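Local coordinates for protein exocyst complex component EXO70 (Saccharomyces cerevisiae, PDB 2B1E) that serves in the exocyst complex, which tethers secretory vesicles to sites of exocytosis, and takes part in assembling that complex, at residues Ile523-Tyr534 with Ile548-Leu559. Sequence-based numbering, arbitrary orientation.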
ATOM      1  N   ILE A 523      41.317  22.661   1.843  1.00 13.38           N
ATOM      2  CA  ILE A 523      42.686  22.819   1.368  1.00 14.81           C
ATOM      3  C   ILE A 523      42.707  23.354  -0.076  1.00 16.49           C
ATOM      4  O   ILE A 523      43.491  24.248  -0.390  1.00 15.47           O
ATOM      5  CB  ILE A 523      43.465  21.473   1.467  1.00 17.63           C
ATOM      6  CG1 ILE A 523      43.662  21.111   2.947  1.00 16.61           C
ATOM      7  CG2 ILE A 523      44.819  21.580   0.748  1.00 18.22           C
ATOM      8  CD1 ILE A 523      44.349  19.767   3.191  1.00 19.63           C
ATOM      9  N   SER A 524      41.835  22.830  -0.938  1.00 15.18           N
ATOM     10  CA  SER A 524      41.766  23.282  -2.331  1.00 16.63           C
ATOM     11  C   SER A 524      41.458  24.769  -2.457  1.00 17.96           C
ATOM     12  O   SER A 524      41.877  25.429  -3.411  1.00 16.45           O
ATOM     13  CB  SER A 524      40.683  22.510  -3.103  1.00 18.18           C
ATOM     14  OG  SER A 524      41.177  21.282  -3.601  1.00 17.80           O
ATOM     15  N   LEU A 525      40.714  25.291  -1.493  1.00 14.97           N
ATOM     16  CA  LEU A 525      40.317  26.687  -1.507  1.00 17.48           C
ATOM     17  C   LEU A 525      41.374  27.617  -0.914  1.00 16.22           C
ATOM     18  O   LEU A 525      41.714  28.647  -1.491  1.00 15.50           O
ATOM     19  CB  LEU A 525      39.003  26.818  -0.736  1.00 18.33           C
ATOM     20  CG  LEU A 525      38.169  28.092  -0.764  1.00 21.87           C
ATOM     21  CD1 LEU A 525      37.830  28.481  -2.198  1.00 21.85           C
ATOM     22  CD2 LEU A 525      36.895  27.828   0.031  1.00 23.14           C
ATOM     23  N   VAL A 526      41.903  27.237   0.238  1.00 14.94           N
ATOM     24  CA  VAL A 526      42.886  28.051   0.929  1.00 12.89           C
ATOM     25  C   VAL A 526      44.338  28.007   0.437  1.00 14.61           C
ATOM     26  O   VAL A 526      44.956  29.056   0.237  1.00 11.34           O
ATOM     27  CB  VAL A 526      42.892  27.700   2.430  1.00 14.11           C
ATOM     28  CG1 VAL A 526      43.997  28.450   3.139  1.00 13.43           C
ATOM     29  CG2 VAL A 526      41.548  28.037   3.040  1.00 11.61           C
ATOM     30  N   MET A 527      44.889  26.809   0.236  1.00 10.58           N
ATOM     31  CA  MET A 527      46.297  26.733  -0.134  1.00 12.23           C
ATOM     32  C   MET A 527      46.746  27.323  -1.468  1.00 11.63           C
ATOM     33  O   MET A 527      47.751  28.026  -1.512  1.00 12.35           O
ATOM     34  CB  MET A 527      46.806  25.298   0.021  1.00 12.28           C
ATOM     35  CG  MET A 527      46.867  24.827   1.491  1.00 12.60           C
ATOM     36  SD  MET A 527      47.604  26.009   2.668  1.00 12.94           S
ATOM     37  CE  MET A 527      49.141  26.490   1.780  1.00 16.78           C
ATOM     38  N   PRO A 528      46.028  27.053  -2.569  1.00 12.31           N
ATOM     39  CA  PRO A 528      46.516  27.658  -3.814  1.00 13.09           C
ATOM     40  C   PRO A 528      46.600  29.182  -3.694  1.00 13.67           C
ATOM     41  O   PRO A 528      47.581  29.788  -4.120  1.00 14.72           O
ATOM     42  CB  PRO A 528      45.481  27.202  -4.846  1.00 16.10           C
ATOM     43  CG  PRO A 528      45.097  25.829  -4.335  1.00 15.97           C
ATOM     44  CD  PRO A 528      44.949  26.082  -2.836  1.00 13.41           C
ATOM     45  N   MET A 529      45.583  29.796  -3.095  1.00 14.03           N
ATOM     46  CA  MET A 529      45.577  31.245  -2.941  1.00 14.82           C
ATOM     47  C   MET A 529      46.669  31.766  -2.013  1.00 14.62           C
ATOM     48  O   MET A 529      47.335  32.750  -2.329  1.00 12.66           O
ATOM     49  CB  MET A 529      44.222  31.744  -2.430  1.00 17.46           C
ATOM     50  CG  MET A 529      44.132  33.263  -2.432  1.00 20.74           C
ATOM     51  SD  MET A 529      42.537  33.897  -1.942  1.00 28.28           S
ATOM     52  CE  MET A 529      41.537  33.424  -3.437  1.00 23.50           C
ATOM     53  N   TYR A 530      46.850  31.128  -0.862  1.00 11.84           N
ATOM     54  CA  TYR A 530      47.876  31.594   0.060  1.00 13.07           C
ATOM     55  C   TYR A 530      49.282  31.504  -0.527  1.00 12.76           C
ATOM     56  O   TYR A 530      50.111  32.386  -0.289  1.00 12.20           O
ATOM     57  CB  TYR A 530      47.825  30.833   1.394  1.00 12.01           C
ATOM     58  CG  TYR A 530      48.693  31.495   2.438  1.00 10.33           C
ATOM     59  CD1 TYR A 530      48.333  32.728   2.989  1.00 12.26           C
ATOM     60  CD2 TYR A 530      49.920  30.942   2.803  1.00 10.10           C
ATOM     61  CE1 TYR A 530      49.179  33.400   3.871  1.00 10.28           C
ATOM     62  CE2 TYR A 530      50.777  31.603   3.682  1.00  9.27           C
ATOM     63  CZ  TYR A 530      50.400  32.835   4.206  1.00 11.29           C
ATOM     64  OH  TYR A 530      51.259  33.522   5.022  1.00  6.99           O
ATOM     65  N   GLU A 531      49.565  30.441  -1.277  1.00 12.66           N
ATOM     66  CA  GLU A 531      50.879  30.305  -1.884  1.00 13.71           C
ATOM     67  C   GLU A 531      51.140  31.461  -2.847  1.00 12.57           C
ATOM     68  O   GLU A 531      52.243  32.000  -2.893  1.00 12.49           O
ATOM     69  CB  GLU A 531      50.999  28.966  -2.621  1.00 19.63           C
ATOM     70  CG  GLU A 531      50.866  27.774  -1.684  1.00 24.26           C
ATOM     71  CD  GLU A 531      51.215  26.457  -2.334  1.00 29.85           C
ATOM     72  OE1 GLU A 531      50.570  26.098  -3.349  1.00 31.78           O
ATOM     73  OE2 GLU A 531      52.131  25.777  -1.817  1.00 31.66           O
ATOM     74  N   ARG A 532      50.121  31.841  -3.612  1.00 11.43           N
ATOM     75  CA  ARG A 532      50.245  32.941  -4.568  1.00 12.47           C
ATOM     76  C   ARG A 532      50.404  34.280  -3.848  1.00 12.40           C
ATOM     77  O   ARG A 532      51.202  35.129  -4.250  1.00 13.03           O
ATOM     78  CB  ARG A 532      49.012  32.977  -5.476  1.00 13.59           C
ATOM     79  CG  ARG A 532      48.941  31.801  -6.438  1.00 15.89           C
ATOM     80  CD  ARG A 532      47.551  31.589  -7.003  1.00 14.92           C
ATOM     81  NE  ARG A 532      47.551  30.401  -7.851  1.00 12.92           N
ATOM     82  CZ  ARG A 532      46.511  29.598  -8.025  1.00 10.74           C
ATOM     83  NH1 ARG A 532      45.361  29.846  -7.416  1.00 15.20           N
ATOM     84  NH2 ARG A 532      46.633  28.527  -8.792  1.00 17.59           N
ATOM     85  N   PHE A 533      49.629  34.465  -2.787  1.00 11.56           N
ATOM     86  CA  PHE A 533      49.670  35.687  -1.984  1.00 11.67           C
ATOM     87  C   PHE A 533      51.038  35.830  -1.307  1.00 13.11           C
ATOM     88  O   PHE A 533      51.667  36.898  -1.344  1.00 12.74           O
ATOM     89  CB  PHE A 533      48.549  35.615  -0.932  1.00 13.14           C
ATOM     90  CG  PHE A 533      48.590  36.708   0.097  1.00 12.80           C
ATOM     91  CD1 PHE A 533      48.523  38.044  -0.276  1.00 17.08           C
ATOM     92  CD2 PHE A 533      48.640  36.392   1.455  1.00 16.67           C
ATOM     93  CE1 PHE A 533      48.502  39.057   0.687  1.00 14.13           C
ATOM     94  CE2 PHE A 533      48.619  37.394   2.421  1.00 15.21           C
ATOM     95  CZ  PHE A 533      48.551  38.726   2.036  1.00 16.50           C
ATOM     96  N   TYR A 534      51.491  34.747  -0.683  1.00 12.70           N
ATOM     97  CA  TYR A 534      52.782  34.729   0.002  1.00 12.90           C
ATOM     98  C   TYR A 534      53.901  34.992  -1.003  1.00 11.37           C
ATOM     99  O   TYR A 534      54.803  35.779  -0.750  1.00 11.08           O
ATOM    100  CB  TYR A 534      52.992  33.366   0.669  1.00 12.68           C
ATOM    101  CG  TYR A 534      54.336  33.171   1.348  1.00 14.59           C
ATOM    102  CD1 TYR A 534      54.532  33.535   2.686  1.00 14.78           C
ATOM    103  CD2 TYR A 534      55.398  32.587   0.665  1.00 14.82           C
ATOM    104  CE1 TYR A 534      55.767  33.309   3.323  1.00 18.72           C
ATOM    105  CE2 TYR A 534      56.626  32.361   1.287  1.00 17.40           C
ATOM    106  CZ  TYR A 534      56.802  32.720   2.610  1.00 18.86           C
ATOM    107  OH  TYR A 534      58.012  32.479   3.216  1.00 22.85           O
ATOM    108  N   ILE A 548      55.874  37.861   8.532  1.00 19.31           N
ATOM    109  CA  ILE A 548      54.825  36.995   8.027  1.00 16.79           C
ATOM    110  C   ILE A 548      54.756  35.772   8.935  1.00 16.04           C
ATOM    111  O   ILE A 548      55.671  34.958   8.968  1.00 14.53           O
ATOM    112  CB  ILE A 548      55.127  36.574   6.585  1.00 15.60           C
ATOM    113  CG1 ILE A 548      55.074  37.803   5.670  1.00 13.66           C
ATOM    114  CG2 ILE A 548      54.131  35.525   6.133  1.00 18.05           C
ATOM    115  CD1 ILE A 548      55.607  37.547   4.264  1.00 13.45           C
ATOM    116  N   LYS A 549      53.656  35.647   9.668  1.00 16.96           N
ATOM    117  CA  LYS A 549      53.486  34.539  10.605  1.00 16.02           C
ATOM    118  C   LYS A 549      53.605  33.135  10.015  1.00 16.27           C
ATOM    119  O   LYS A 549      54.296  32.281  10.579  1.00 13.34           O
ATOM    120  CB  LYS A 549      52.138  34.681  11.334  1.00 17.25           C
ATOM    121  CG  LYS A 549      51.944  33.723  12.506  1.00 18.71           C
ATOM    122  CD  LYS A 549      50.710  34.085  13.330  1.00 19.80           C
ATOM    123  CE  LYS A 549      50.541  33.156  14.523  1.00 22.10           C
ATOM    124  NZ  LYS A 549      49.389  33.564  15.382  1.00 21.60           N
ATOM    125  N   TYR A 550      52.949  32.891   8.883  1.00 14.10           N
ATOM    126  CA  TYR A 550      52.966  31.565   8.273  1.00 14.78           C
ATOM    127  C   TYR A 550      53.566  31.449   6.878  1.00 14.81           C
ATOM    128  O   TYR A 550      53.264  32.251   5.990  1.00 13.68           O
ATOM    129  CB  TYR A 550      51.542  31.001   8.165  1.00 14.71           C
ATOM    130  CG  TYR A 550      50.738  30.960   9.439  1.00 16.19           C
ATOM    131  CD1 TYR A 550      50.925  29.947  10.378  1.00 18.32           C
ATOM    132  CD2 TYR A 550      49.752  31.913   9.689  1.00 15.32           C
ATOM    133  CE1 TYR A 550      50.138  29.882  11.532  1.00 19.24           C
ATOM    134  CE2 TYR A 550      48.967  31.857  10.832  1.00 15.46           C
ATOM    135  CZ  TYR A 550      49.159  30.841  11.746  1.00 16.71           C
ATOM    136  OH  TYR A 550      48.356  30.775  12.861  1.00 20.23           O
ATOM    137  N   THR A 551      54.410  30.442   6.684  1.00 13.71           N
ATOM    138  CA  THR A 551      54.936  30.169   5.354  1.00 12.62           C
ATOM    139  C   THR A 551      53.842  29.238   4.832  1.00 12.87           C
ATOM    140  O   THR A 551      53.040  28.714   5.620  1.00 11.27           O
ATOM    141  CB  THR A 551      56.282  29.393   5.387  1.00 12.90           C
ATOM    142  OG1 THR A 551      56.110  28.154   6.087  1.00 12.72           O
ATOM    143  CG2 THR A 551      57.355  30.223   6.065  1.00 15.28           C
ATOM    144  N   PRO A 552      53.757  29.037   3.509  1.00 11.90           N
ATOM    145  CA  PRO A 552      52.699  28.138   3.050  1.00 12.61           C
ATOM    146  C   PRO A 552      52.796  26.758   3.706  1.00 13.19           C
ATOM    147  O   PRO A 552      51.783  26.155   4.066  1.00 13.98           O
ATOM    148  CB  PRO A 552      52.918  28.098   1.543  1.00 12.67           C
ATOM    149  CG  PRO A 552      53.382  29.530   1.257  1.00 12.68           C
ATOM    150  CD  PRO A 552      54.377  29.758   2.381  1.00 12.64           C
ATOM    151  N   ASP A 553      54.018  26.259   3.863  1.00 12.59           N
ATOM    152  CA  ASP A 553      54.206  24.951   4.478  1.00 12.26           C
ATOM    153  C   ASP A 553      53.696  24.936   5.913  1.00 11.51           C
ATOM    154  O   ASP A 553      53.180  23.927   6.380  1.00 10.37           O
ATOM    155  CB  ASP A 553      55.684  24.535   4.450  1.00  8.92           C
ATOM    156  CG  ASP A 553      56.131  24.074   3.078  1.00 14.04           C
ATOM    157  OD1 ASP A 553      55.249  23.838   2.222  1.00 14.74           O
ATOM    158  OD2 ASP A 553      57.360  23.934   2.856  1.00 13.10           O
ATOM    159  N   GLU A 554      53.846  26.052   6.618  1.00 12.59           N
ATOM    160  CA  GLU A 554      53.372  26.113   7.996  1.00 13.45           C
ATOM    161  C   GLU A 554      51.850  26.125   7.987  1.00 14.57           C
ATOM    162  O   GLU A 554      51.204  25.457   8.796  1.00 14.26           O
ATOM    163  CB  GLU A 554      53.932  27.358   8.692  1.00 14.08           C
ATOM    164  CG  GLU A 554      55.369  27.178   9.128  1.00 17.02           C
ATOM    165  CD  GLU A 554      56.064  28.473   9.510  1.00 18.47           C
ATOM    166  OE1 GLU A 554      57.168  28.389  10.078  1.00 23.46           O
ATOM    167  OE2 GLU A 554      55.531  29.570   9.235  1.00 19.32           O
ATOM    168  N   LEU A 555      51.275  26.884   7.059  1.00 13.22           N
ATOM    169  CA  LEU A 555      49.833  26.967   6.948  1.00 10.57           C
ATOM    170  C   LEU A 555      49.305  25.582   6.613  1.00 11.71           C
ATOM    171  O   LEU A 555      48.306  25.139   7.164  1.00 12.06           O
ATOM    172  CB  LEU A 555      49.438  27.950   5.848  1.00 11.63           C
ATOM    173  CG  LEU A 555      48.013  28.482   6.013  1.00 10.91           C
ATOM    174  CD1 LEU A 555      47.958  29.338   7.277  1.00 10.79           C
ATOM    175  CD2 LEU A 555      47.613  29.309   4.802  1.00 12.16           C
ATOM    176  N   THR A 556      49.984  24.902   5.695  1.00 12.42           N
ATOM    177  CA  THR A 556      49.587  23.559   5.293  1.00 13.42           C
ATOM    178  C   THR A 556      49.500  22.631   6.506  1.00 13.71           C
ATOM    179  O   THR A 556      48.552  21.871   6.644  1.00 14.69           O
ATOM    180  CB  THR A 556      50.597  22.942   4.272  1.00 14.26           C
ATOM    181  OG1 THR A 556      50.539  23.668   3.038  1.00 14.28           O
ATOM    182  CG2 THR A 556      50.252  21.491   3.993  1.00 16.09           C
ATOM    183  N   THR A 557      50.494  22.696   7.380  1.00 14.42           N
ATOM    184  CA  THR A 557      50.524  21.839   8.562  1.00 15.08           C
ATOM    185  C   THR A 557      49.315  22.065   9.458  1.00 15.22           C
ATOM    186  O   THR A 557      48.712  21.107   9.954  1.00 13.19           O
ATOM    187  CB  THR A 557      51.831  22.063   9.363  1.00 15.43           C
ATOM    188  OG1 THR A 557      52.948  21.803   8.507  1.00 13.68           O
ATOM    189  CG2 THR A 557      51.908  21.126  10.569  1.00 17.15           C
ATOM    190  N   VAL A 558      48.953  23.329   9.661  1.00 15.70           N
ATOM    191  CA  VAL A 558      47.800  23.660  10.488  1.00 15.46           C
ATOM    192  C   VAL A 558      46.555  23.027   9.893  1.00 14.50           C
ATOM    193  O   VAL A 558      45.797  22.347  10.580  1.00 13.76           O
ATOM    194  CB  VAL A 558      47.590  25.181  10.564  1.00 14.94           C
ATOM    195  CG1 VAL A 558      46.278  25.492  11.256  1.00 13.02           C
ATOM    196  CG2 VAL A 558      48.746  25.812  11.301  1.00 16.48           C
ATOM    197  N   LEU A 559      46.344  23.254   8.602  1.00 15.54           N
ATOM    198  CA  LEU A 559      45.183  22.698   7.936  1.00 16.18           C
ATOM    199  C   LEU A 559      45.142  21.180   7.964  1.00 18.00           C
ATOM    200  O   LEU A 559      44.082  20.602   8.165  1.00 18.46           O
ATOM    201  CB  LEU A 559      45.113  23.177   6.487  1.00 16.83           C
ATOM    202  CG  LEU A 559      44.638  24.616   6.285  1.00 17.30           C
ATOM    203  CD1 LEU A 559      44.478  24.866   4.789  1.00 18.77           C
ATOM    204  CD2 LEU A 559      43.307  24.835   7.010  1.00 18.70           C
TER
HETATM  205  O   HOH W   1      50.855  34.433   7.611  1.00 17.93           O
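Tyr-534 and Tyr-530 receive the start of the last helix of the chain, which packs antiparallel to helix 512-537 as an α-hairpin at one end of the Exo70 rod. The segment axes approach to 10.1 Å at 163°, and side chains interlock knobs-into-holes. Pro-552, a compact ring well suited to a first helical turn, where a backbone N has no acceptor within the helix and a proline has no N-H to satisfy, is one knob, sitting among Tyr-534, Glu-531, Tyr-530 and Met-527. Its CD lies over the centre of the Tyr-534 ring, 3.4 Å from the centroid, a CH-pi contact, while Ile-548 CG2 meets that ring's edge. Met-527 is the reciprocal knob: bent at chi2 and chi3, its flexible thioether curls into the hole formed by Pro-552, Leu-555, Thr-556 and Leu-559, bringing CE 3.4 Å from Thr-556 OG1. Alongside, a methyl of branched Leu-559, CD1, touches Val-526 CG1 at 4.0 Å, and Leu-555 CD2 lies over one face of Tyr-530, offset toward its rim.

A tyrosine suits position 530 because its ring packs in the core while its hydroxyl meets the loop. The ring reaches across because chi1 of -169° sets CG opposite the backbone N, and OH donates to Tyr-550 O at 2.6 Å, 24° out of the carbonyl plane. A water bridges this hydroxyl to Tyr-550 N. Helix 483-504 backs this layer, Phe-493 meeting the Tyr-530 ring and Phe-497 touching Leu-555; its Glu-498 takes the Tyr-550 hydroxyl and pairs with Lys-549. A capping box starts the helix: Thr-551 OG1 accepts from Glu-554 N, and Thr-551 N donates to Glu-554 OE2 at 2.9 Å.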